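Putative uncharacterized protein (Chlamydia trachomatis, PDB 3K29) is probably a YscO-like component or chaperone of the type III secretion apparatus, built as a long coiled-coil protein able to bind other copies of itself. Local coordinates at residues E43-R46 / D47-K50; S88-E91 / E92-N95; E112-L115 / T116-K120; K124-L127 / H128-W132; L137-E140 / A141-E144. All blocks are in the same frame, centred on the assembly; numbering follows the deposited sequence.

Interaction 1: residues E43-R46 / D47-K50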
loop_
_atom_site.group_PDB
_atom_site.type_symbol
_atom_site.label_atom_id
_atom_site.label_comp_id
_atom_site.label_asym_id
_atom_site.label_seq_id
_atom_site.Cartn_x
_atom_site.Cartn_y
_atom_site.Cartn_z
ATOM N N GLU A 43 6.902 23.171 3.443
ATOM C CA GLU A 43 7.278 23.902 2.234
ATOM C C GLU A 43 6.612 25.275 2.198
ATOM O O GLU A 43 7.179 26.246 1.696
ATOM C CB GLU A 43 6.938 23.060 1.004
ATOM C CG GLU A 43 8.027 22.036 0.745
ATOM C CD GLU A 43 7.646 20.969 -0.266
ATOM O OE1 GLU A 43 6.457 20.836 -0.571
ATOM O OE2 GLU A 43 8.543 20.252 -0.753
ATOM N N SER A 44 5.443 25.361 2.807
ATOM C CA SER A 44 4.697 26.614 2.875
ATOM C C SER A 44 5.428 27.570 3.822
ATOM O O SER A 44 5.728 28.741 3.491
ATOM C CB SER A 44 3.299 26.331 3.368
ATOM O OG SER A 44 2.690 27.503 3.837
ATOM N N GLU A 45 5.791 27.041 4.982
ATOM C CA GLU A 45 6.509 27.846 5.969
ATOM C C GLU A 45 7.856 28.276 5.436
ATOM O O GLU A 45 8.310 29.416 5.678
ATOM C CB GLU A 45 6.630 27.077 7.300
ATOM C CG GLU A 45 5.313 26.997 8.070
ATOM C CD GLU A 45 4.665 28.383 8.287
ATOM O OE1 GLU A 45 5.389 29.341 8.617
ATOM O OE2 GLU A 45 3.428 28.513 8.131
ATOM N N ARG A 46 8.497 27.387 4.681
ATOM C CA ARG A 46 9.786 27.712 4.060
ATOM C C ARG A 46 9.596 28.837 3.011
ATOM O O ARG A 46 10.401 29.776 2.934
ATOM C CB ARG A 46 10.402 26.496 3.378
ATOM C CG ARG A 46 11.810 26.724 2.797
ATOM C CD ARG A 46 11.835 27.036 1.275
ATOM N NE ARG A 46 10.734 26.410 0.526
ATOM C CZ ARG A 46 10.769 25.182 -0.007
ATOM N NH1 ARG A 46 11.854 24.427 0.107
ATOM N NH2 ARG A 46 9.710 24.699 -0.660
ATOM N N ASP A 47 8.541 28.723 2.209
ATOM C CA ASP A 47 8.260 29.751 1.176
ATOM C C ASP A 47 7.991 31.126 1.762
ATOM O O ASP A 47 8.439 32.104 1.181
ATOM C CB ASP A 47 7.100 29.299 0.297
ATOM C CG ASP A 47 7.488 28.123 -0.610
ATOM O OD1 ASP A 47 8.697 27.917 -0.852
ATOM O OD2 ASP A 47 6.597 27.404 -1.090
ATOM N N LYS A 48 7.325 31.240 2.918
ATOM C CA LYS A 48 7.182 32.591 3.500
ATOM C C LYS A 48 8.485 33.220 3.961
ATOM O O LYS A 48 8.721 34.381 3.711
ATOM C CB LYS A 48 6.109 32.702 4.554
ATOM C CG LYS A 48 6.218 31.839 5.723
ATOM C CD LYS A 48 4.817 31.718 6.362
ATOM C CE LYS A 48 3.750 31.439 5.311
ATOM N NZ LYS A 48 2.621 30.705 5.897
ATOM N N VAL A 49 9.381 32.426 4.557
ATOM C CA VAL A 49 10.740 32.918 4.880
ATOM C C VAL A 49 11.512 33.237 3.612
ATOM O O VAL A 49 12.144 34.272 3.542
ATOM C CB VAL A 49 11.546 31.914 5.806
ATOM C CG1 VAL A 49 12.924 32.525 6.182
ATOM C CG2 VAL A 49 10.789 31.752 7.092
ATOM N N LYS A 50 11.433 32.361 2.601
ATOM C CA LYS A 50 12.115 32.610 1.330
ATOM C C LYS A 50 11.600 33.914 0.680
ATOM O O LYS A 50 12.376 34.705 0.106
ATOM C CB LYS A 50 11.919 31.427 0.381
ATOM C CG LYS A 50 12.898 31.376 -0.764
ATOM C CD LYS A 50 12.446 30.338 -1.842
ATOM C CE LYS A 50 13.572 30.055 -2.829
ATOM N NZ LYS A 50 13.167 30.080 -4.307
#

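Interaction 2: residues S88-E91 / E92-N95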
loop_
_atom_site.group_PDB
_atom_site.type_symbol
_atom_site.label_atom_id
_atom_site.label_comp_id
_atom_site.label_asym_id
_atom_site.label_seq_id
_atom_site.Cartn_x
_atom_site.Cartn_y
_atom_site.Cartn_z
ATOM N N SER A 88 17.846 28.777 5.663
ATOM C CA SER A 88 18.517 27.462 5.728
ATOM C C SER A 88 17.873 26.582 6.796
ATOM O O SER A 88 17.789 25.378 6.612
ATOM C CB SER A 88 20.034 27.564 5.968
ATOM O OG SER A 88 20.287 28.300 7.159
ATOM N N GLU A 89 17.400 27.163 7.897
ATOM C CA GLU A 89 16.804 26.319 8.975
ATOM C C GLU A 89 15.458 25.740 8.475
ATOM O O GLU A 89 15.111 24.596 8.754
ATOM C CB GLU A 89 16.628 27.119 10.264
ATOM C CG GLU A 89 17.973 27.434 10.969
ATOM C CD GLU A 89 17.835 28.443 12.112
ATOM O OE1 GLU A 89 16.759 29.059 12.248
ATOM O OE2 GLU A 89 18.808 28.650 12.859
ATOM N N GLU A 90 14.710 26.537 7.702
ATOM C CA GLU A 90 13.455 26.047 7.136
ATOM C C GLU A 90 13.709 24.959 6.103
ATOM O O GLU A 90 12.950 23.998 6.067
ATOM C CB GLU A 90 12.659 27.178 6.458
ATOM C CG GLU A 90 12.145 28.202 7.435
ATOM C CD GLU A 90 11.197 27.618 8.439
ATOM O OE1 GLU A 90 10.466 26.671 8.103
ATOM O OE2 GLU A 90 11.168 28.108 9.579
ATOM N N GLU A 91 14.725 25.126 5.247
ATOM C CA GLU A 91 15.092 24.094 4.279
ATOM C C GLU A 91 15.463 22.771 4.961
ATOM O O GLU A 91 15.190 21.700 4.428
ATOM C CB GLU A 91 16.282 24.503 3.403
ATOM C CG GLU A 91 16.114 25.805 2.634
ATOM C CD GLU A 91 15.206 25.683 1.397
ATOM O OE1 GLU A 91 14.586 24.605 1.153
ATOM O OE2 GLU A 91 15.127 26.697 0.663
ATOM N N GLU A 92 16.148 22.854 6.100
ATOM C CA GLU A 92 16.393 21.660 6.892
ATOM C C GLU A 92 15.075 20.992 7.345
ATOM O O GLU A 92 14.909 19.774 7.157
ATOM C CB GLU A 92 17.346 21.948 8.074
ATOM C CG GLU A 92 17.805 20.663 8.777
ATOM C CD GLU A 92 18.291 19.604 7.762
ATOM O OE1 GLU A 92 19.258 19.926 7.015
ATOM O OE2 GLU A 92 17.704 18.470 7.684
ATOM N N LYS A 93 14.154 21.774 7.915
ATOM C CA LYS A 93 12.840 21.265 8.273
ATOM C C LYS A 93 12.113 20.573 7.113
ATOM O O LYS A 93 11.456 19.530 7.340
ATOM C CB LYS A 93 11.943 22.363 8.818
ATOM C CG LYS A 93 12.179 22.695 10.265
ATOM C CD LYS A 93 11.160 23.793 10.672
ATOM C CE LYS A 93 11.819 24.854 11.511
ATOM N NZ LYS A 93 11.043 26.145 11.592
ATOM N N VAL A 94 12.209 21.166 5.904
ATOM C CA VAL A 94 11.650 20.590 4.699
ATOM C C VAL A 94 12.337 19.240 4.400
ATOM O O VAL A 94 11.663 18.266 4.079
ATOM C CB VAL A 94 11.747 21.557 3.494
ATOM C CG1 VAL A 94 11.524 20.822 2.133
ATOM C CG2 VAL A 94 10.762 22.693 3.661
ATOM N N ASN A 95 13.662 19.198 4.480
ATOM C CA ASN A 95 14.395 17.977 4.208
ATOM C C ASN A 95 14.152 16.816 5.194
ATOM O O ASN A 95 14.104 15.657 4.777
ATOM C CB ASN A 95 15.869 18.261 4.075
ATOM C CG ASN A 95 16.185 19.080 2.843
ATOM O OD1 ASN A 95 15.416 19.108 1.872
ATOM N ND2 ASN A 95 17.338 19.750 2.872
HETATM O O HOH W 1 8.397 26.075 10.023
#

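Interaction 3: residues E112-L115 / T116-K120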
loop_
_atom_site.group_PDB
_atom_site.type_symbol
_atom_site.label_atom_id
_atom_site.label_comp_id
_atom_site.label_asym_id
_atom_site.label_seq_id
_atom_site.Cartn_x
_atom_site.Cartn_y
_atom_site.Cartn_z
ATOM N N GLU A 112 1.648 -3.108 -0.596
ATOM C CA GLU A 112 1.124 -3.593 -1.874
ATOM C C GLU A 112 1.783 -4.896 -2.357
ATOM O O GLU A 112 1.083 -5.759 -2.917
ATOM C CB GLU A 112 1.234 -2.509 -2.951
ATOM C CG GLU A 112 0.736 -1.186 -2.430
ATOM C CD GLU A 112 0.302 -0.269 -3.519
ATOM O OE1 GLU A 112 -0.936 -0.114 -3.675
ATOM O OE2 GLU A 112 1.187 0.297 -4.216
ATOM N N VAL A 113 3.106 -5.025 -2.153
ATOM C CA VAL A 113 3.818 -6.295 -2.342
ATOM C C VAL A 113 3.146 -7.363 -1.458
ATOM O O VAL A 113 2.870 -8.475 -1.912
ATOM C CB VAL A 113 5.346 -6.208 -2.019
ATOM C CG1 VAL A 113 6.012 -7.615 -2.103
ATOM C CG2 VAL A 113 6.075 -5.218 -2.980
ATOM N N GLU A 114 2.862 -7.017 -0.200
ATOM C CA GLU A 114 2.236 -7.981 0.720
ATOM C C GLU A 114 0.830 -8.416 0.284
ATOM O O GLU A 114 0.517 -9.610 0.346
ATOM C CB GLU A 114 2.252 -7.495 2.173
ATOM C CG GLU A 114 3.656 -7.447 2.733
ATOM C CD GLU A 114 4.412 -8.725 2.387
ATOM O OE1 GLU A 114 3.991 -9.808 2.862
ATOM O OE2 GLU A 114 5.396 -8.653 1.607
ATOM N N LEU A 115 0.020 -7.462 -0.184
ATOM C CA LEU A 115 -1.295 -7.748 -0.759
ATOM C C LEU A 115 -1.248 -8.710 -1.955
ATOM O O LEU A 115 -2.090 -9.608 -2.054
ATOM C CB LEU A 115 -2.040 -6.460 -1.140
ATOM C CG LEU A 115 -3.443 -6.546 -1.798
ATOM C CD1 LEU A 115 -4.414 -7.400 -1.024
ATOM C CD2 LEU A 115 -4.072 -5.130 -2.045
ATOM N N THR A 116 -0.285 -8.508 -2.861
ATOM C CA THR A 116 -0.107 -9.394 -4.015
ATOM C C THR A 116 0.261 -10.802 -3.583
ATOM O O THR A 116 -0.249 -11.764 -4.156
ATOM C CB THR A 116 0.951 -8.882 -5.002
ATOM O OG1 THR A 116 0.702 -7.502 -5.260
ATOM C CG2 THR A 116 0.909 -9.682 -6.336
ATOM N N LYS A 117 1.154 -10.912 -2.590
ATOM C CA LYS A 117 1.501 -12.202 -1.985
ATOM C C LYS A 117 0.280 -12.901 -1.386
ATOM O O LYS A 117 0.082 -14.089 -1.605
ATOM C CB LYS A 117 2.610 -12.049 -0.939
ATOM C CG LYS A 117 4.006 -12.312 -1.496
ATOM C CD LYS A 117 5.121 -11.897 -0.539
ATOM C CE LYS A 117 5.300 -12.914 0.609
ATOM N NZ LYS A 117 6.267 -12.437 1.655
ATOM N N ARG A 118 -0.558 -12.163 -0.659
ATOM C CA ARG A 118 -1.765 -12.759 -0.070
ATOM C C ARG A 118 -2.702 -13.306 -1.121
ATOM O O ARG A 118 -3.319 -14.356 -0.924
ATOM C CB ARG A 118 -2.502 -11.786 0.870
ATOM C CG ARG A 118 -1.681 -11.325 2.040
ATOM C CD ARG A 118 -1.215 -12.454 2.986
ATOM N NE ARG A 118 0.062 -13.083 2.595
ATOM C CZ ARG A 118 1.277 -12.511 2.672
ATOM N NH1 ARG A 118 1.438 -11.270 3.133
ATOM N NH2 ARG A 118 2.354 -13.185 2.281
ATOM N N ARG A 119 -2.809 -12.589 -2.228
ATOM C CA ARG A 119 -3.736 -12.923 -3.282
ATOM C C ARG A 119 -3.258 -14.139 -4.088
ATOM O O ARG A 119 -4.062 -14.977 -4.482
ATOM C CB ARG A 119 -3.976 -11.691 -4.167
ATOM C CG ARG A 119 -4.734 -10.597 -3.411
ATOM C CD ARG A 119 -5.766 -9.889 -4.259
ATOM N NE ARG A 119 -5.305 -8.573 -4.676
ATOM C CZ ARG A 119 -5.967 -7.424 -4.509
ATOM N NH1 ARG A 119 -7.157 -7.395 -3.925
ATOM N NH2 ARG A 119 -5.426 -6.285 -4.940
ATOM N N LYS A 120 -1.942 -14.193 -4.342
ATOM C CA LYS A 120 -1.253 -15.344 -4.936
ATOM C C LYS A 120 -1.498 -16.610 -4.100
ATOM O O LYS A 120 -1.951 -17.632 -4.622
ATOM C CB LYS A 120 0.235 -15.017 -5.018
ATOM C CG LYS A 120 1.108 -15.995 -5.754
ATOM C CD LYS A 120 2.532 -15.478 -5.664
ATOM C CE LYS A 120 3.514 -16.614 -5.379
ATOM N NZ LYS A 120 3.853 -17.435 -6.599
#

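Interaction 4: residues K124-L127 / H128-W132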
loop_
_atom_site.group_PDB
_atom_site.type_symbol
_atom_site.label_atom_id
_atom_site.label_comp_id
_atom_site.label_asym_id
_atom_site.label_seq_id
_atom_site.Cartn_x
_atom_site.Cartn_y
_atom_site.Cartn_z
ATOM N N LYS A 124 -3.672 -19.924 -5.027
ATOM C CA LYS A 124 -3.141 -21.288 -4.993
ATOM C C LYS A 124 -4.104 -22.244 -4.251
ATOM O O LYS A 124 -4.416 -23.310 -4.762
ATOM C CB LYS A 124 -1.742 -21.324 -4.374
ATOM C CG LYS A 124 -1.012 -22.695 -4.462
ATOM C CD LYS A 124 0.467 -22.562 -4.044
ATOM C CE LYS A 124 1.347 -22.040 -5.194
ATOM N NZ LYS A 124 2.335 -20.998 -4.769
ATOM N N THR A 125 -4.576 -21.848 -3.064
ATOM C CA THR A 125 -5.548 -22.653 -2.306
ATOM C C THR A 125 -6.903 -22.792 -3.006
ATOM O O THR A 125 -7.459 -23.891 -3.004
ATOM C CB THR A 125 -5.725 -22.166 -0.841
ATOM O OG1 THR A 125 -4.439 -22.151 -0.219
ATOM C CG2 THR A 125 -6.708 -23.109 -0.023
ATOM N N ARG A 126 -7.407 -21.706 -3.606
ATOM C CA ARG A 126 -8.654 -21.757 -4.357
ATOM C C ARG A 126 -8.527 -22.792 -5.506
ATOM O O ARG A 126 -9.417 -23.619 -5.720
ATOM C CB ARG A 126 -9.038 -20.358 -4.875
ATOM C CG ARG A 126 -10.492 -20.230 -5.363
ATOM C CD ARG A 126 -10.634 -19.255 -6.537
ATOM N NE ARG A 126 -9.729 -19.610 -7.643
ATOM C CZ ARG A 126 -9.967 -20.552 -8.557
ATOM N NH1 ARG A 126 -11.102 -21.250 -8.535
ATOM N NH2 ARG A 126 -9.061 -20.805 -9.494
ATOM N N LEU A 127 -7.400 -22.765 -6.213
ATOM C CA LEU A 127 -7.171 -23.696 -7.301
ATOM C C LEU A 127 -7.164 -25.139 -6.792
ATOM O O LEU A 127 -7.686 -26.049 -7.465
ATOM C CB LEU A 127 -5.873 -23.383 -8.044
ATOM C CG LEU A 127 -5.806 -24.064 -9.427
ATOM C CD1 LEU A 127 -6.823 -23.467 -10.423
ATOM C CD2 LEU A 127 -4.402 -24.022 -10.012
ATOM N N HIS A 128 -6.573 -25.357 -5.617
ATOM C CA HIS A 128 -6.536 -26.722 -5.064
ATOM C C HIS A 128 -7.910 -27.219 -4.611
ATOM O O HIS A 128 -8.159 -28.422 -4.644
ATOM C CB HIS A 128 -5.515 -26.890 -3.933
ATOM C CG HIS A 128 -4.100 -26.666 -4.350
ATOM N ND1 HIS A 128 -3.698 -26.686 -5.666
ATOM C CD2 HIS A 128 -2.986 -26.418 -3.618
ATOM C CE1 HIS A 128 -2.399 -26.452 -5.732
ATOM N NE2 HIS A 128 -1.942 -26.287 -4.503
ATOM N N LYS A 129 -8.773 -26.303 -4.155
ATOM C CA LYS A 129 -10.180 -26.610 -3.843
ATOM C C LYS A 129 -10.945 -27.015 -5.096
ATOM O O LYS A 129 -11.763 -27.949 -5.088
ATOM C CB LYS A 129 -10.868 -25.406 -3.198
ATOM C CG LYS A 129 -12.349 -25.462 -3.312
ATOM C CD LYS A 129 -12.983 -24.884 -2.108
ATOM C CE LYS A 129 -14.460 -25.066 -2.198
ATOM N NZ LYS A 129 -15.060 -23.975 -1.420
ATOM N N GLU A 130 -10.683 -26.279 -6.171
ATOM C CA GLU A 130 -11.256 -26.584 -7.442
ATOM C C GLU A 130 -10.840 -27.981 -7.893
ATOM O O GLU A 130 -11.679 -28.771 -8.324
ATOM C CB GLU A 130 -10.804 -25.553 -8.462
ATOM C CG GLU A 130 -11.699 -25.457 -9.635
ATOM C CD GLU A 130 -11.322 -24.278 -10.502
ATOM O OE1 GLU A 130 -12.121 -23.312 -10.543
ATOM O OE2 GLU A 130 -10.219 -24.307 -11.111
ATOM N N GLU A 131 -9.550 -28.286 -7.778
ATOM C CA GLU A 131 -9.045 -29.582 -8.235
ATOM C C GLU A 131 -9.435 -30.727 -7.303
ATOM O O GLU A 131 -9.622 -31.843 -7.770
ATOM C CB GLU A 131 -7.539 -29.556 -8.447
ATOM C CG GLU A 131 -7.113 -28.596 -9.526
ATOM C CD GLU A 131 -5.649 -28.287 -9.455
ATOM O OE1 GLU A 131 -5.048 -28.563 -8.386
ATOM O OE2 GLU A 131 -5.097 -27.766 -10.463
ATOM N N TRP A 132 -9.567 -30.454 -6.005
ATOM C CA TRP A 132 -10.089 -31.462 -5.065
ATOM C C TRP A 132 -11.536 -31.802 -5.434
ATOM O O TRP A 132 -11.903 -32.967 -5.536
ATOM C CB TRP A 132 -10.034 -30.976 -3.617
ATOM C CG TRP A 132 -10.921 -31.809 -2.714
ATOM C CD1 TRP A 132 -10.574 -32.958 -2.056
ATOM C CD2 TRP A 132 -12.314 -31.568 -2.414
ATOM N NE1 TRP A 132 -11.660 -33.454 -1.380
ATOM C CE2 TRP A 132 -12.741 -32.625 -1.576
ATOM C CE3 TRP A 132 -13.239 -30.559 -2.778
ATOM C CZ2 TRP A 132 -14.051 -32.699 -1.066
ATOM C CZ3 TRP A 132 -14.561 -30.636 -2.305
ATOM C CH2 TRP A 132 -14.946 -31.698 -1.436
#

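Interaction 5: residues L137-E140 / A141-E144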
loop_
_atom_site.group_PDB
_atom_site.type_symbol
_atom_site.label_atom_id
_atom_site.label_comp_id
_atom_site.label_asym_id
_atom_site.label_seq_id
_atom_site.Cartn_x
_atom_site.Cartn_y
_atom_site.Cartn_z
ATOM N N LEU A 137 -15.863 -35.299 -7.237
ATOM C CA LEU A 137 -16.931 -35.587 -8.174
ATOM C C LEU A 137 -16.657 -36.852 -9.022
ATOM O O LEU A 137 -17.536 -37.707 -9.156
ATOM C CB LEU A 137 -17.224 -34.346 -9.045
ATOM C CG LEU A 137 -18.169 -33.271 -8.453
ATOM C CD1 LEU A 137 -19.651 -33.690 -8.589
ATOM C CD2 LEU A 137 -17.838 -32.859 -6.972
ATOM N N LYS A 138 -15.447 -36.985 -9.563
ATOM C CA LYS A 138 -15.065 -38.187 -10.321
ATOM C C LYS A 138 -15.058 -39.468 -9.487
ATOM O O LYS A 138 -15.472 -40.523 -9.957
ATOM C CB LYS A 138 -13.712 -37.988 -10.986
ATOM C CG LYS A 138 -13.792 -37.085 -12.201
ATOM C CD LYS A 138 -12.424 -36.770 -12.798
ATOM C CE LYS A 138 -11.886 -37.948 -13.604
ATOM N NZ LYS A 138 -10.881 -37.481 -14.619
ATOM N N GLU A 139 -14.588 -39.359 -8.251
ATOM C CA GLU A 139 -14.547 -40.464 -7.314
ATOM C C GLU A 139 -15.965 -40.941 -6.989
ATOM O O GLU A 139 -16.233 -42.148 -7.068
ATOM C CB GLU A 139 -13.795 -40.034 -6.053
ATOM C CG GLU A 139 -13.662 -41.103 -4.948
ATOM C CD GLU A 139 -12.930 -42.357 -5.418
ATOM O OE1 GLU A 139 -13.332 -43.457 -4.979
ATOM O OE2 GLU A 139 -11.970 -42.255 -6.232
ATOM N N GLU A 140 -16.868 -40.006 -6.647
ATOM C CA GLU A 140 -18.268 -40.368 -6.382
ATOM C C GLU A 140 -18.917 -41.037 -7.610
ATOM O O GLU A 140 -19.634 -42.031 -7.465
ATOM C CB GLU A 140 -19.125 -39.175 -5.921
ATOM C CG GLU A 140 -20.662 -39.521 -5.810
ATOM C CD GLU A 140 -20.928 -40.635 -4.767
ATOM O OE1 GLU A 140 -20.027 -40.854 -3.910
ATOM O OE2 GLU A 140 -22.007 -41.288 -4.776
ATOM N N ALA A 141 -18.633 -40.519 -8.800
ATOM C CA ALA A 141 -19.123 -41.136 -10.041
ATOM C C ALA A 141 -18.598 -42.587 -10.275
ATOM O O ALA A 141 -19.379 -43.479 -10.634
ATOM C CB ALA A 141 -18.779 -40.259 -11.211
ATOM N N ARG A 142 -17.291 -42.815 -10.069
ATOM C CA ARG A 142 -16.732 -44.172 -10.153
ATOM C C ARG A 142 -17.395 -45.092 -9.137
ATOM O O ARG A 142 -17.646 -46.263 -9.435
ATOM C CB ARG A 142 -15.221 -44.202 -9.888
ATOM C CG ARG A 142 -14.389 -43.572 -10.924
ATOM C CD ARG A 142 -12.928 -43.653 -10.560
ATOM N NE ARG A 142 -12.307 -42.379 -10.888
ATOM C CZ ARG A 142 -11.784 -41.550 -9.998
ATOM N NH1 ARG A 142 -11.768 -41.885 -8.721
ATOM N NH2 ARG A 142 -11.259 -40.391 -10.391
ATOM N N GLN A 143 -17.624 -44.590 -7.925
ATOM C CA GLN A 143 -18.281 -45.417 -6.898
ATOM C C GLN A 143 -19.690 -45.765 -7.335
ATOM O O GLN A 143 -20.133 -46.906 -7.191
ATOM C CB GLN A 143 -18.327 -44.711 -5.531
ATOM C CG GLN A 143 -16.945 -44.476 -4.892
ATOM C CD GLN A 143 -16.094 -45.764 -4.748
ATOM O OE1 GLN A 143 -16.464 -46.726 -4.060
ATOM N NE2 GLN A 143 -14.940 -45.763 -5.400
ATOM N N GLU A 144 -20.394 -44.772 -7.882
ATOM C CA GLU A 144 -21.749 -45.014 -8.374
ATOM C C GLU A 144 -21.787 -46.049 -9.499
ATOM O O GLU A 144 -22.649 -46.942 -9.493
ATOM C CB GLU A 144 -22.442 -43.702 -8.747
ATOM C CG GLU A 144 -22.903 -42.949 -7.468
ATOM C CD GLU A 144 -23.345 -41.525 -7.748
ATOM O OE1 GLU A 144 -23.526 -41.206 -8.946
ATOM O OE2 GLU A 144 -23.535 -40.734 -6.776
#

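Interaction 1: residues E43-R46 / D47-K50
Glu45 and Lys48 run side by side and point the same way, their ends joined by a salt bridge of 3.2 Å from Lys48 NZ to Glu45 OE2. The ammonium comes from above the carboxylate plane, while Lys48 CD lies 3.3 Å from Glu45 OE1, so the lysine methylenes also line the acid. The lysine's first torsion of 58° sets CG between the backbone N and the carbonyl carbon. Arg46 and its sequence neighbour Asp47 meet more obliquely, with guanidinium and carboxylate planes 27° apart. Arg46 NE donates to Asp47 OD1 over 2.9 Å, from above the carboxylate plane and tilted from the guanidinium plane, and a weak bond from NH2 reaches the same oxygen; Arg46, bent at its second and third torsions, brings that edge round. Arg46 NH1 is bridged to Glu91, and Val49 packs against Gln86 and Glu90, all on helix 70-160. Arg46 and Val49 thus face the other arm of a two-helix hairpin, while Glu45 and Lys48 pair along helix 8-66, consistent with its predicted coiled coil.

Interaction 2: residues S88-E91 / E92-N95
Lys93 NZ is gripped by both a carboxylate and a water. It donates to Glu90 OE2 over 2.8 Å as a salt bridge, approaching from above the carboxylate plane, 39° out of it. The water accepts from Lys93 NZ at 3.1 Å and donates a hydrogen bond to the other carboxylate oxygen, Glu90 OE1, at 2.9 Å. The pair is therefore joined twice, once directly and once through the solvent molecule. Glu90 reaches its partner because its chain folds at the second torsion (chi2 -62°), which swings the acid along the helix toward the residue three positions on. Lys93 stays nearly straight through CD before turning, and its aliphatic part passes within 3.9 Å of Glu90 OE1 at CD. Beneath these ends the helix is held by regular backbone bonds, among them Val94 N to Glu90 O at 2.9 Å. Val94 is buried: its side chain meets Arg46 of helix 8-66. The stem of Glu90 also lies against Arg46, and its carboxylate comes near Glu45. Glu92 bridges to Lys96. Four consecutive glutamates, 89 to 92, would concentrate negative charge on this turn; the ammonium of Lys93, the cation of Arg46, already paired with Glu91, and that of Lys96 probably offset much of it, leaving a polar, partly hydrated surface beside the buried valine.

Interaction 3: residues E112-L115 / T116-K120
Glu114 OE1 receives Arg118 NH1 at 3.0 Å, a nearly straight bond of 165° that lies in the guanidinium plane and meets the oxygen on its anti side, though well out of the carboxylate plane. The two side chains run alongside each other in the same direction. Lys117 NZ joins Glu114 OE1 by a long salt bridge of 3.7 Å, making a three-residue network with the acid between two cations. Glu114 O lies over one face of the Arg118 guanidinium without bonding to it; the salt bridges to Glu114 and, through NE, to Glu121 fix the group. On another side of the helix Leu115 CG sits over one face of the Arg119 guanidinium, off its centre, with Leu115 CD2 3.4 Å from Arg119 NH2; Glu22 of helix 8-66 forms a salt bridge with Arg119 NH1. Thr116 OG1, placed beside its own backbone N by a first torsion of -48°, donates to Glu112 O at 2.9 Å. That carbonyl also accepts Thr116 N, and the two donors reach it from opposite faces of its plane. Bridges from i to i+4 are common on exposed helix faces; Leu115 against Ala21 and Glu22 is the interhelical packing of this two-helix hairpin.

Interaction 4: residues K124-L127 / H128-W132
Lys124-Leu127 and His128-Trp132 form one uninterrupted run of alpha helix, whose backbone bonds from residue i+4 back to i include Glu131 N to Leu127 O at 2.9 Å and Glu130 N to Arg126 O at 3.0 Å. Lys124 O, while accepting His128 N, also stands 3.4 Å above the centre of the His128 ring. Lys124 and His128 point the same way, and Lys124 CG comes to 3.7 Å from His128 NE2. Arg126 and Glu130 likewise lie alongside each other and form a salt bridge, Arg126 NH1 to Glu130 OE1 at 3.1 Å. The oxygen lies in the guanidinium plane, yet the carboxylate is turned by 68° and is met from above its own plane. Glu130 is extended beyond CG, whereas Arg126 is bent at its second and third torsions; its NE is taken by Glu123. Leu127 crosses both acids, with CD1 3.6 Å from Glu130 OE2 and CD2 3.8 Å from Glu131 OE2. On the side toward the N-terminal part of the chain, Thr125, Arg126 and Lys129 pack on Leu11 of helix 8-66, Lys129 bridges to Glu8, and the Trp132 ring meets that of Tyr5 in the N-terminal loop before helix 8-66.

Interaction 5: residues L137-E140 / A141-E144
The backbone of Leu137-Glu144 is continuous alpha helix, with each N-H of residues 141 to 144 bonded to the carbonyl four positions earlier. Glu139 stands between two partners. Its OE2 forms a salt bridge with Arg142 NH1, modelled at a doubtfully short 2.5 Å. Its OE1 accepts Gln143 NE2 at 2.8 Å in a weak, bent bond of 117°, although the amide and carboxylate planes are nearly parallel. Glu139 and Arg142 cross at about a right angle, their flat groups turned 64° from each other, with the carboxylate oxygen at the guanidinium edge. Over one face of that guanidinium lie Lys138 O, 3.7 Å above its centre, and Glu139 N nearer the rim. Lys138 CB touches Arg142 NH2 at 3.5 Å, and the same NH2 is bridged to Glu135, two turns back along the helix. Farther along, Glu140 and Glu144 bring their carboxylates together, Glu140 OE2 to Glu144 OE2 at 2.6 Å, with planes 76° apart. Glu140 reaches across because its chain is bent at the second torsion. Two carboxylate oxygens so close would repel if both were charged, so one acid probably carries a proton and shares it with the other, while Arg142 would help offset the negative charge of Glu135 and Glu139.

Overall arrangement
From the N terminus, helix 8-66 carries interaction 1; after the turn, helix 70-160 carries interactions 2 to 5 in series. Each is local to one helix, so none closes a loop, and none nests within or crosses another. The hairpin brings interactions 1 and 2 together, about 9 Å apart centre to centre, where a salt bridge and side-chain packing join the two helices. Interaction 3 lies about 37 Å from interaction 2, and interaction 4 about 18 Å beyond it, both centre to centre; their residues also touch helix 8-66 and, in interaction 4, the N-terminal loop. Interaction 5 lies farther along helix 70-160 toward the C terminus, its centre about 19 Å from that of interaction 4.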